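Local coordinates for protein 2-oxoadipate dioxygenase/decarboxylase, chloroplastic/amyloplastic (Oryza sativa, PDB 6W1K) that catalyses the iron(II)-dependent decarboxylation and hydroxylation of 2-oxoadipate with O2 to give (R)-2-hydroxyglutarate and CO2 in plant lysine breakdown, at residues A[82-88]-A[100-105]. Numbering follows the deposited sequence.
Sequences FGYVPRE and LWFSPP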
loop_
_atom_site.group_PDB
_atom_site.type_symbol
_atom_site.label_atom_id
_atom_site.label_comp_id
_atom_site.label_asym_id
_atom_site.label_seq_id
_atom_site.Cartn_x
_atom_site.Cartn_y
_atom_site.Cartn_z
ATOM N N PHE A 82 5.722 16.849 3.228
ATOM C CA PHE A 82 4.311 17.218 3.276
ATOM C C PHE A 82 3.640 16.756 4.569
ATOM O O PHE A 82 2.464 16.394 4.589
ATOM C CB PHE A 82 3.626 16.705 2.007
ATOM C CG PHE A 82 4.058 17.495 0.793
ATOM C CD1 PHE A 82 3.527 18.772 0.552
ATOM C CD2 PHE A 82 5.058 17.018 -0.048
ATOM C CE1 PHE A 82 3.973 19.567 -0.513
ATOM C CE2 PHE A 82 5.496 17.793 -1.124
ATOM C CZ PHE A 82 4.956 19.062 -1.360
ATOM N N GLY A 83 4.360 16.882 5.691
ATOM C CA GLY A 83 3.761 16.860 7.008
ATOM C C GLY A 83 3.449 15.483 7.567
ATOM O O GLY A 83 2.884 15.387 8.667
ATOM N N TYR A 84 3.824 14.419 6.876
ATOM C CA TYR A 84 3.661 13.088 7.439
ATOM C C TYR A 84 4.699 12.828 8.534
ATOM O O TYR A 84 5.788 13.403 8.559
ATOM C CB TYR A 84 3.767 12.010 6.373
ATOM C CG TYR A 84 2.513 11.808 5.573
ATOM C CD1 TYR A 84 2.101 12.767 4.665
ATOM C CD2 TYR A 84 1.716 10.676 5.762
ATOM C CE1 TYR A 84 0.943 12.590 3.934
ATOM C CE2 TYR A 84 0.560 10.494 5.048
ATOM C CZ TYR A 84 0.187 11.451 4.115
ATOM O OH TYR A 84 -0.976 11.292 3.396
ATOM N N VAL A 85 4.314 11.952 9.455
ATOM C CA VAL A 85 5.053 11.686 10.684
ATOM C C VAL A 85 5.388 10.203 10.686
ATOM O O VAL A 85 4.481 9.372 10.616
ATOM C CB VAL A 85 4.217 12.047 11.927
ATOM C CG1 VAL A 85 4.928 11.753 13.258
ATOM C CG2 VAL A 85 3.829 13.544 11.894
ATOM N N PRO A 86 6.660 9.826 10.821
ATOM C CA PRO A 86 6.986 8.395 10.912
ATOM C C PRO A 86 6.476 7.774 12.206
ATOM O O PRO A 86 6.523 8.364 13.292
ATOM C CB PRO A 86 8.524 8.373 10.827
ATOM C CG PRO A 86 8.958 9.694 11.299
ATOM C CD PRO A 86 7.866 10.670 10.861
ATOM N N ARG A 87 5.972 6.560 12.073
ATOM C CA ARG A 87 5.422 5.837 13.208
ATOM C C ARG A 87 6.202 4.542 13.440
ATOM O O ARG A 87 7.431 4.580 13.533
ATOM C CB ARG A 87 3.931 5.619 12.974
ATOM C CG ARG A 87 3.186 6.976 12.733
ATOM C CD ARG A 87 3.045 7.833 14.049
ATOM N NE ARG A 87 2.167 7.138 14.977
ATOM C CZ ARG A 87 0.851 7.326 15.083
ATOM N NH1 ARG A 87 0.239 8.240 14.362
ATOM N NH2 ARG A 87 0.144 6.603 15.930
ATOM N N GLU A 88 5.515 3.411 13.543
ATOM C CA GLU A 88 6.131 2.163 13.999
ATOM C C GLU A 88 6.873 1.452 12.859
ATOM O O GLU A 88 6.487 1.519 11.687
ATOM C CB GLU A 88 5.077 1.225 14.580
ATOM C CG GLU A 88 4.001 1.928 15.443
ATOM C CD GLU A 88 4.589 2.858 16.504
ATOM O OE1 GLU A 88 5.596 2.459 17.137
ATOM O OE2 GLU A 88 4.040 3.981 16.701
ATOM N N LEU A 100 8.010 0.773 7.485
ATOM C CA LEU A 100 7.658 1.883 8.358
ATOM C C LEU A 100 6.357 2.456 7.848
ATOM O O LEU A 100 6.145 2.526 6.637
ATOM C CB LEU A 100 8.725 2.947 8.321
ATOM C CG LEU A 100 8.878 4.015 9.389
ATOM C CD1 LEU A 100 9.060 3.420 10.748
ATOM C CD2 LEU A 100 10.110 4.860 8.993
ATOM N N TRP A 101 5.494 2.885 8.742
ATOM C CA TRP A 101 4.307 3.589 8.292
ATOM C C TRP A 101 4.339 5.023 8.810
ATOM O O TRP A 101 5.094 5.366 9.725
ATOM C CB TRP A 101 3.043 2.852 8.706
ATOM C CG TRP A 101 2.610 2.916 10.122
ATOM C CD1 TRP A 101 3.026 2.127 11.170
ATOM C CD2 TRP A 101 1.602 3.784 10.654
ATOM N NE1 TRP A 101 2.321 2.442 12.315
ATOM C CE2 TRP A 101 1.459 3.475 12.027
ATOM C CE3 TRP A 101 0.808 4.794 10.096
ATOM C CZ2 TRP A 101 0.547 4.138 12.859
ATOM C CZ3 TRP A 101 -0.124 5.447 10.931
ATOM C CH2 TRP A 101 -0.243 5.113 12.290
ATOM N N PHE A 102 3.547 5.858 8.145
ATOM C CA PHE A 102 3.560 7.313 8.300
ATOM C C PHE A 102 2.111 7.780 8.427
ATOM O O PHE A 102 1.252 7.376 7.645
ATOM C CB PHE A 102 4.236 8.004 7.110
ATOM C CG PHE A 102 5.663 7.567 6.876
ATOM C CD1 PHE A 102 5.933 6.344 6.306
ATOM C CD2 PHE A 102 6.710 8.368 7.260
ATOM C CE1 PHE A 102 7.250 5.947 6.145
ATOM C CE2 PHE A 102 8.024 7.992 7.102
ATOM C CZ PHE A 102 8.310 6.785 6.543
ATOM N N SER A 103 1.843 8.624 9.443
ATOM C CA SER A 103 0.514 9.173 9.638
ATOM C C SER A 103 0.468 10.579 9.053
ATOM O O SER A 103 1.443 11.333 9.157
ATOM C CB SER A 103 0.144 9.245 11.123
ATOM O OG SER A 103 1.165 9.900 11.815
ATOM N N PRO A 104 -0.667 10.975 8.501
ATOM C CA PRO A 104 -0.719 12.227 7.726
ATOM C C PRO A 104 -0.761 13.458 8.609
ATOM O O PRO A 104 -1.091 13.391 9.794
ATOM C CB PRO A 104 -2.010 12.086 6.896
ATOM C CG PRO A 104 -2.848 11.118 7.638
ATOM C CD PRO A 104 -1.920 10.199 8.438
ATOM N N PRO A 105 -0.456 14.626 8.048
ATOM C CA PRO A 105 -0.730 15.874 8.764
ATOM C C PRO A 105 -2.231 16.003 9.039
ATOM O O PRO A 105 -3.055 15.382 8.368
ATOM C CB PRO A 105 -0.243 16.951 7.800
ATOM C CG PRO A 105 -0.454 16.344 6.420
ATOM C CD PRO A 105 -0.173 14.848 6.615
#
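The carbonyl oxygen of Trp101 takes a hydrogen bond from the backbone N of Arg87, with 2.8 Å between Arg87 N and Trp101 O. This bond lies in the antiparallel β-hairpin of strands 85-92 and 97-103; the second strand also pairs with strand 121-127 in the mixed sheet of this glyoxalase-clan fold. Val85 and Ser103 form a hydrogen-bonded pair, N to O both ways, whereas Trp101 N reaches Glu88 O only weakly, at 3.4 Å. On one side of the hairpin the Arg87 CB sits over a face of the Trp101 indole, 3.6 Å from the centroid of its five-membered ring. Bends at chi2 and chi3 then bring the guanidinium back to the indole, with Trp101 CH2 over its centre and the two planes 43° apart. Without the indole, as with an alanine here, the Arg87 chain would probably lose this platform, its guanidinium freer to swing, and Phe294, which lines the 2-oxoadipate pocket, would probably be left without its edge-to-face partner. At the other end, the Schellman motif that closes helix 72-81 has Gly83 at its positive-phi position and leads into Tyr84. One face of the tyrosine ring receives Pro104 CA, 3.6 Å from the ring centroid, and Pro105 CD, while its hydroxyl is hydrogen-bonded to Pro120 O. Pro86 CB packs 3.8 Å from Phe102 CE2. Arg87 NH1 donates to Ser103 OG over 3.2 Å, the hydroxyl oxygen lying 10° out of the guanidinium plane.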